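Local atomic coordinates of uncharacterized protein DUF1234 (PDB entry 3BDV), a protein that is probably a hydrolase of the alpha/beta-hydrolase fold that binds calcium, its natural substrate being unknown. Residues M20-P24 / Q35-E39; V76-S82 / A100-A106. One frame throughout, in Å; residues are numbered along the deposited sequence.

Contact 1: M20-P24 / Q35-E39; sequences MVLVP and QSHWE
Leu22 and Gln35 both turn CG to the side of the backbone N (chi1 -60° and -75°), and the glutamine chain then runs on extended; the leucine, coming from strand 20-23, and the glutamine, coming from helix 35-39, pass alongside each other with reversed directions. This is the strand-to-helix packing of a beta-alpha-beta unit in the alpha/beta-hydrolase fold, made by strand 19-23, helix 34-41 and strand 46-47. The short axes lie 9.8 Å apart and run roughly antiparallel, at 148°.

Leu22 supplies the apolar part with its two methyl branches. CD1 touches the helix backbone, 3.4 Å from Gln35 O, a carbonyl already engaged by the N-H of Glu39, and also meets CB of Glu39. The other branch, CD2, lies against the aliphatic part of Gln35, 3.9 Å from its CG, and more loosely near CE3 of Trp38. Beyond these contacts the helix residues hold on to other parts of the chain: Glu39 forms salt bridges with Arg47 and Arg49, and Trp38 NE1 bonds to Pro172 O.

The amide of Gln35 passes over the end of the strand and works with both of its atoms. OE1, hydrogen-bonded to Ser29 OG, rests 3.3 Å from Pro24 CA and also touches the proline ring. NE2 donates a nearly straight bond of 3.2 Å to Val23 O; the oxygen lies in the plane of the glutamine amide, but the donor stands above the plane of the Val23 carbonyl, almost perpendicular to its C=O bond.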
HETATM    1  N   MSE A  20      -4.275   9.885   1.212  1.00 22.79           N
HETATM    2  CA  MSE A  20      -3.965   8.532   0.785  1.00 21.17           C
HETATM    3  C   MSE A  20      -3.413   8.576  -0.621  1.00 19.95           C
HETATM    4  O   MSE A  20      -4.014   9.190  -1.492  1.00 18.91           O
HETATM    5  CB  MSE A  20      -5.218   7.680   0.733  1.00 22.12           C
HETATM    6  CG  MSE A  20      -6.024   7.651   1.986  1.00 21.76           C
HETATM    7 SE   MSE A  20      -5.112   7.196   3.591  0.75 23.39          SE
HETATM    8  CE  MSE A  20      -6.641   6.798   4.708  1.00 31.24           C
ATOM      9  N   VAL A  21      -2.307   7.873  -0.842  1.00 18.95           N
ATOM     10  CA  VAL A  21      -1.740   7.695  -2.179  1.00 18.69           C
ATOM     11  C   VAL A  21      -1.741   6.203  -2.572  1.00 19.42           C
ATOM     12  O   VAL A  21      -1.021   5.417  -1.973  1.00 19.36           O
ATOM     13  CB  VAL A  21      -0.338   8.313  -2.284  1.00 20.82           C
ATOM     14  CG1 VAL A  21       0.170   8.143  -3.694  1.00 15.93           C
ATOM     15  CG2 VAL A  21      -0.373   9.808  -1.906  1.00 22.33           C
ATOM     16  N   LEU A  22      -2.535   5.854  -3.591  1.00 19.35           N
ATOM     17  CA  LEU A  22      -2.587   4.502  -4.122  1.00 19.36           C
ATOM     18  C   LEU A  22      -1.421   4.215  -5.063  1.00 21.07           C
ATOM     19  O   LEU A  22      -1.210   4.951  -6.014  1.00 19.30           O
ATOM     20  CB  LEU A  22      -3.902   4.247  -4.868  1.00 20.80           C
ATOM     21  CG  LEU A  22      -5.133   4.421  -4.004  1.00 17.58           C
ATOM     22  CD1 LEU A  22      -6.342   4.649  -4.944  1.00 18.84           C
ATOM     23  CD2 LEU A  22      -5.331   3.188  -3.072  1.00 23.92           C
ATOM     24  N   VAL A  23      -0.635   3.191  -4.732  1.00 17.33           N
ATOM     25  CA  VAL A  23       0.495   2.722  -5.549  1.00 19.01           C
ATOM     26  C   VAL A  23       0.270   1.305  -6.116  1.00 19.57           C
ATOM     27  O   VAL A  23       0.539   0.323  -5.449  1.00 18.95           O
ATOM     28  CB  VAL A  23       1.817   2.730  -4.764  1.00 19.08           C
ATOM     29  CG1 VAL A  23       2.997   2.502  -5.693  1.00 21.55           C
ATOM     30  CG2 VAL A  23       1.989   4.091  -3.976  1.00 18.86           C
ATOM     31  N   PRO A  24      -0.225   1.200  -7.359  1.00 19.63           N
ATOM     32  CA  PRO A  24      -0.386  -0.109  -8.002  1.00 20.46           C
ATOM     33  C   PRO A  24       0.925  -0.775  -8.351  1.00 19.90           C
ATOM     34  O   PRO A  24       1.969  -0.099  -8.422  1.00 19.62           O
ATOM     35  CB  PRO A  24      -1.204   0.207  -9.270  1.00 19.44           C
ATOM     36  CG  PRO A  24      -1.855   1.540  -8.958  1.00 21.16           C
ATOM     37  CD  PRO A  24      -0.792   2.278  -8.191  1.00 21.00           C
ATOM     38  N   GLN A  35      -7.794  -1.312  -5.225  1.00 20.50           N
ATOM     39  CA  GLN A  35      -7.324   0.076  -5.306  1.00 19.75           C
ATOM     40  C   GLN A  35      -8.252   0.939  -6.177  1.00 19.58           C
ATOM     41  O   GLN A  35      -8.486   2.115  -5.872  1.00 20.14           O
ATOM     42  CB  GLN A  35      -5.898   0.121  -5.816  1.00 21.87           C
ATOM     43  CG  GLN A  35      -4.888  -0.302  -4.767  1.00 21.68           C
ATOM     44  CD  GLN A  35      -3.470  -0.312  -5.304  1.00 22.33           C
ATOM     45  OE1 GLN A  35      -3.261  -0.689  -6.447  1.00 25.75           O
ATOM     46  NE2 GLN A  35      -2.499   0.087  -4.491  1.00 16.71           N
ATOM     47  N   SER A  36      -8.846   0.316  -7.197  1.00 21.74           N
ATOM     48  CA  SER A  36      -9.809   0.996  -8.044  1.00 18.96           C
ATOM     49  C   SER A  36     -11.171   1.148  -7.352  1.00 19.02           C
ATOM     50  O   SER A  36     -11.829   2.187  -7.495  1.00 20.33           O
ATOM     51  CB  SER A  36      -9.913   0.317  -9.427  1.00 22.11           C
ATOM     52  OG  SER A  36      -8.662   0.399 -10.143  1.00 20.33           O
ATOM     53  N   HIS A  37     -11.644   0.125  -6.648  1.00 19.64           N
ATOM     54  CA  HIS A  37     -12.819   0.305  -5.809  1.00 18.51           C
ATOM     55  C   HIS A  37     -12.614   1.487  -4.887  1.00 20.39           C
ATOM     56  O   HIS A  37     -13.486   2.361  -4.753  1.00 20.81           O
ATOM     57  CB  HIS A  37     -13.110  -0.962  -5.001  1.00 19.67           C
ATOM     58  CG  HIS A  37     -13.819  -2.008  -5.799  1.00 17.57           C
ATOM     59  ND1 HIS A  37     -15.185  -2.184  -5.760  1.00 24.36           N
ATOM     60  CD2 HIS A  37     -13.338  -2.947  -6.654  1.00 21.02           C
ATOM     61  CE1 HIS A  37     -15.518  -3.180  -6.564  1.00 21.10           C
ATOM     62  NE2 HIS A  37     -14.421  -3.660  -7.128  1.00 19.45           N
ATOM     63  N   TRP A  38     -11.459   1.538  -4.264  1.00 20.17           N
ATOM     64  CA  TRP A  38     -11.206   2.591  -3.259  1.00 19.41           C
ATOM     65  C   TRP A  38     -11.130   3.993  -3.863  1.00 20.28           C
ATOM     66  O   TRP A  38     -11.653   4.964  -3.296  1.00 20.09           O
ATOM     67  CB  TRP A  38      -9.963   2.260  -2.429  1.00 19.18           C
ATOM     68  CG  TRP A  38     -10.127   1.034  -1.581  1.00 17.21           C
ATOM     69  CD1 TRP A  38     -11.200   0.146  -1.574  1.00 18.38           C
ATOM     70  CD2 TRP A  38      -9.169   0.499  -0.676  1.00 15.96           C
ATOM     71  NE1 TRP A  38     -10.961  -0.845  -0.678  1.00 21.00           N
ATOM     72  CE2 TRP A  38      -9.715  -0.680  -0.133  1.00 17.84           C
ATOM     73  CE3 TRP A  38      -7.912   0.912  -0.254  1.00 20.60           C
ATOM     74  CZ2 TRP A  38      -9.042  -1.433   0.815  1.00 20.26           C
ATOM     75  CZ3 TRP A  38      -7.253   0.164   0.678  1.00 18.35           C
ATOM     76  CH2 TRP A  38      -7.826  -0.985   1.213  1.00 19.03           C
ATOM     77  N   GLU A  39     -10.534   4.075  -5.036  1.00 19.40           N
ATOM     78  CA  GLU A  39     -10.467   5.331  -5.776  1.00 21.36           C
ATOM     79  C   GLU A  39     -11.852   5.840  -6.128  1.00 20.02           C
ATOM     80  O   GLU A  39     -12.119   7.015  -5.985  1.00 21.55           O
ATOM     81  CB  GLU A  39      -9.656   5.127  -7.025  1.00 20.76           C
ATOM     82  CG  GLU A  39      -9.342   6.398  -7.739  1.00 26.68           C
ATOM     83  CD  GLU A  39      -8.553   6.152  -8.992  1.00 29.19           C
ATOM     84  OE1 GLU A  39      -8.631   5.020  -9.578  1.00 22.03           O
ATOM     85  OE2 GLU A  39      -7.878   7.118  -9.389  1.00 31.55           O
TER

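Contact 2: V76-S82 / A100-A106; sequences VILIGHS and AGVMLVA
Val76 opens the pairing by accepting a 2.8 Å hydrogen bond at its O from Ala100 N, and the methyl of Ala100 lies close to the same carbonyl. From here strand 76-81 runs parallel to strand 100-105, their axes only 8° apart. At Ile77 the pairing partner is Gly101, which brings no side chain of its own; CG2 of the isoleucine touches Gly101 O, while CG1 makes a looser contact with Ala100 CB.

Leu78 bonds on both sides of its partner Val102: its N donates to Gly101 O, and its O receives Met103 N at 2.9 Å in a nearly straight bond. Its side chain is on the opposite face of the sheet from Ile77; in the conformer of Val102 described here, one of two modelled, the two side chains run side by side, and Val102 CG1 lies 3.8 Å from Leu78 CB. Ile79 returns to the face of Ile77 beside selenomethionine Met103, where Ile79 CG1 lies loosely beside Met103 CB, at 4.4 Å.

Gly80 repeats the pattern of two hydrogen bonds: its N donates to Met103 O, and its O accepts from Val105 N. The same oxygen lies 3.4 Å from Val105 CB.

His81, with CG opposite its own N across the CA–CB bond (chi1 -180°), carries its ring toward the end of the neighbouring strand, where CD2 lies 3.4 Å from Val105 O and also touches Ala106 CB. NE2 bonds to His163 O. Ser82 N closes the series on Val105 O at 3.1 Å, while Ser82 CB sits over one face of the His81 ring. With positive phi (58°) at the turn into helix 83-93, Ser82 and the GxSxG pattern of Gly80, Ser82 and Gly84 are consistent with the nucleophile elbow of alpha/beta-hydrolases.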
ATOM      1  N   VAL A  76       1.237  11.931   3.877  1.00 24.24           N
ATOM      2  CA  VAL A  76       0.681  10.930   3.013  1.00 19.98           C
ATOM      3  C   VAL A  76       0.758   9.551   3.667  1.00 19.57           C
ATOM      4  O   VAL A  76       1.690   9.258   4.411  1.00 20.53           O
ATOM      5  CB  VAL A  76       1.416  10.906   1.668  1.00 23.49           C
ATOM      6  CG1 VAL A  76       1.205   9.622   0.950  1.00 28.03           C
ATOM      7  CG2 VAL A  76       0.972  12.078   0.811  1.00 23.01           C
ATOM      8  N   ILE A  77      -0.239   8.730   3.389  1.00 22.72           N
ATOM      9  CA  ILE A  77      -0.115   7.284   3.606  1.00 21.16           C
ATOM     10  C   ILE A  77      -0.003   6.614   2.258  1.00 20.43           C
ATOM     11  O   ILE A  77      -0.904   6.758   1.429  1.00 18.70           O
ATOM     12  CB  ILE A  77      -1.315   6.696   4.387  1.00 23.86           C
ATOM     13  CG1 ILE A  77      -1.370   7.307   5.794  1.00 26.23           C
ATOM     14  CG2 ILE A  77      -1.184   5.184   4.461  1.00 23.02           C
ATOM     15  CD1 ILE A  77      -2.598   6.963   6.628  1.00 22.83           C
ATOM     16  N   LEU A  78       1.120   5.938   2.010  1.00 20.19           N
ATOM     17  CA  LEU A  78       1.292   5.186   0.735  1.00 19.87           C
ATOM     18  C   LEU A  78       0.586   3.852   0.855  1.00 19.25           C
ATOM     19  O   LEU A  78       0.809   3.129   1.806  1.00 20.59           O
ATOM     20  CB  LEU A  78       2.768   4.948   0.451  1.00 20.29           C
ATOM     21  CG  LEU A  78       3.613   6.203   0.167  1.00 18.49           C
ATOM     22  CD1 LEU A  78       5.053   5.779  -0.078  1.00 23.70           C
ATOM     23  CD2 LEU A  78       3.032   7.027  -0.990  1.00 20.94           C
ATOM     24  N   ILE A  79      -0.280   3.526  -0.090  1.00 16.91           N
ATOM     25  CA  ILE A  79      -1.059   2.251  -0.005  1.00 16.83           C
ATOM     26  C   ILE A  79      -0.630   1.473  -1.262  1.00 20.50           C
ATOM     27  O   ILE A  79      -1.056   1.748  -2.411  1.00 19.63           O
ATOM     28  CB  ILE A  79      -2.568   2.482   0.038  1.00 18.08           C
ATOM     29  CG1 ILE A  79      -3.010   3.338   1.229  1.00 18.45           C
ATOM     30  CG2 ILE A  79      -3.321   1.131  -0.002  1.00 18.69           C
ATOM     31  CD1 ILE A  79      -4.469   3.793   1.203  1.00 21.02           C
ATOM     32  N   GLY A  80       0.279   0.525  -1.048  1.00 18.93           N
ATOM     33  CA  GLY A  80       0.899  -0.201  -2.133  1.00 17.87           C
ATOM     34  C   GLY A  80       0.413  -1.630  -2.353  1.00 18.97           C
ATOM     35  O   GLY A  80       0.074  -2.303  -1.405  1.00 19.40           O
ATOM     36  N   HIS A  81       0.476  -2.105  -3.590  1.00 20.51           N
ATOM     37  CA  HIS A  81       0.199  -3.508  -3.888  1.00 21.37           C
ATOM     38  C   HIS A  81       1.388  -4.129  -4.606  1.00 19.73           C
ATOM     39  O   HIS A  81       1.832  -3.602  -5.622  1.00 18.70           O
ATOM     40  CB  HIS A  81      -1.061  -3.648  -4.776  1.00 19.76           C
ATOM     41  CG  HIS A  81      -1.422  -5.065  -5.125  1.00 19.05           C
ATOM     42  ND1 HIS A  81      -1.606  -5.500  -6.419  1.00 21.32           N
ATOM     43  CD2 HIS A  81      -1.601  -6.152  -4.338  1.00 19.15           C
ATOM     44  CE1 HIS A  81      -1.898  -6.788  -6.411  1.00 24.40           C
ATOM     45  NE2 HIS A  81      -1.923  -7.208  -5.154  1.00 19.00           N
ATOM     46  N   SER A  82       1.881  -5.262  -4.105  1.00 21.95           N
ATOM     47  CA  SER A  82       2.883  -6.059  -4.839  1.00 21.58           C
ATOM     48  C   SER A  82       4.171  -5.256  -5.165  1.00 22.21           C
ATOM     49  O   SER A  82       4.827  -4.737  -4.257  1.00 21.75           O
ATOM     50  CB  SER A  82       2.231  -6.693  -6.069  1.00 25.17           C
ATOM     51  OG  SER A  82       3.019  -7.804  -6.528  1.00 24.59           O
ATOM     52  N   ALA A 100       3.441   9.724   6.515  1.00 20.17           N
ATOM     53  CA  ALA A 100       2.901   9.432   7.862  1.00 19.53           C
ATOM     54  C   ALA A 100       2.957   7.940   8.139  1.00 20.24           C
ATOM     55  O   ALA A 100       3.188   7.533   9.287  1.00 21.94           O
ATOM     56  CB  ALA A 100       1.448   9.917   7.980  1.00 18.61           C
ATOM     57  N   GLY A 101       2.739   7.135   7.095  1.00 19.54           N
ATOM     58  CA  GLY A 101       2.642   5.673   7.247  1.00 20.68           C
ATOM     59  C   GLY A 101       2.584   4.997   5.900  1.00 21.83           C
ATOM     60  O   GLY A 101       2.399   5.662   4.862  1.00 18.99           O
ATOM     61  N   VAL A 102       2.793   3.691   5.895  1.00 22.15           N
ATOM     62  CA  VAL A 102       2.661   2.938   4.659  0.50 22.12           C
ATOM     63  C   VAL A 102       1.917   1.649   4.934  1.00 19.99           C
ATOM     64  O   VAL A 102       2.022   1.038   5.998  1.00 23.31           O
ATOM     65  CB  VAL A 102       4.025   2.660   3.933  0.50 20.87           C
ATOM     66  CG1 VAL A 102       4.739   3.955   3.543  0.50 23.00           C
ATOM     67  CG2 VAL A 102       4.907   1.772   4.768  0.50 26.27           C
HETATM   68  N   MSE A 103       1.075   1.293   3.982  1.00 16.76           N
HETATM   69  CA  MSE A 103       0.262   0.064   4.010  1.00 18.11           C
HETATM   70  C   MSE A 103       0.714  -0.759   2.828  1.00 18.37           C
HETATM   71  O   MSE A 103       0.597  -0.294   1.677  1.00 19.92           O
HETATM   72  CB  MSE A 103      -1.237   0.396   3.909  1.00 20.21           C
HETATM   73  CG  MSE A 103      -2.079  -0.774   3.754  1.00 18.54           C
HETATM   74 SE   MSE A 103      -3.920  -0.280   4.210  0.75 19.80          SE
HETATM   75  CE  MSE A 103      -4.856  -1.734   3.462  1.00 21.54           C
ATOM     76  N   LEU A 104       1.264  -1.938   3.108  1.00 16.97           N
ATOM     77  CA  LEU A 104       1.907  -2.837   2.126  1.00 18.53           C
ATOM     78  C   LEU A 104       1.009  -4.059   1.968  1.00 18.98           C
ATOM     79  O   LEU A 104       0.933  -4.924   2.816  1.00 22.01           O
ATOM     80  CB  LEU A 104       3.308  -3.259   2.558  1.00 20.12           C
ATOM     81  CG  LEU A 104       4.219  -2.096   2.895  1.00 18.15           C
ATOM     82  CD1 LEU A 104       5.656  -2.472   3.393  1.00 22.94           C
ATOM     83  CD2 LEU A 104       4.296  -1.146   1.689  1.00 22.77           C
ATOM     84  N   VAL A 105       0.342  -4.132   0.827  1.00 17.77           N
ATOM     85  CA  VAL A 105      -0.618  -5.191   0.624  1.00 17.84           C
ATOM     86  C   VAL A 105      -0.036  -6.177  -0.377  1.00 18.72           C
ATOM     87  O   VAL A 105       0.229  -5.811  -1.520  1.00 19.19           O
ATOM     88  CB  VAL A 105      -1.948  -4.641   0.066  1.00 18.98           C
ATOM     89  CG1 VAL A 105      -2.951  -5.847  -0.186  1.00 18.28           C
ATOM     90  CG2 VAL A 105      -2.525  -3.554   1.011  1.00 20.55           C
ATOM     91  N   ALA A 106       0.183  -7.407   0.068  1.00 18.32           N
ATOM     92  CA  ALA A 106       0.810  -8.443  -0.790  1.00 20.35           C
ATOM     93  C   ALA A 106       2.129  -7.922  -1.393  1.00 19.30           C
ATOM     94  O   ALA A 106       2.351  -7.973  -2.607  1.00 19.69           O
ATOM     95  CB  ALA A 106      -0.152  -8.951  -1.898  1.00 17.82           C
TER

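How the contacts relate
Both segments of contact 1 precede those of contact 2 in the sequence, and the centres of the two contacts lie about 10 Å apart. They share one parallel sheet, in which strand 19-23 borders strand 76-81, and strand 99-105 follows on the far side of the latter. Two probable backbone hydrogen bonds join the contacts directly, Val23 N to Ile79 O and Val21 O to Ile79 N, both 2.8 Å. Contact 1 sets helix 34-41 against the sheet, whereas contact 2 knits its central strands. Trp38 of that helix reaches Met103, and Gln35 touches His81, so the helix of contact 1 also covers part of contact 2, near the probable nucleophile elbow.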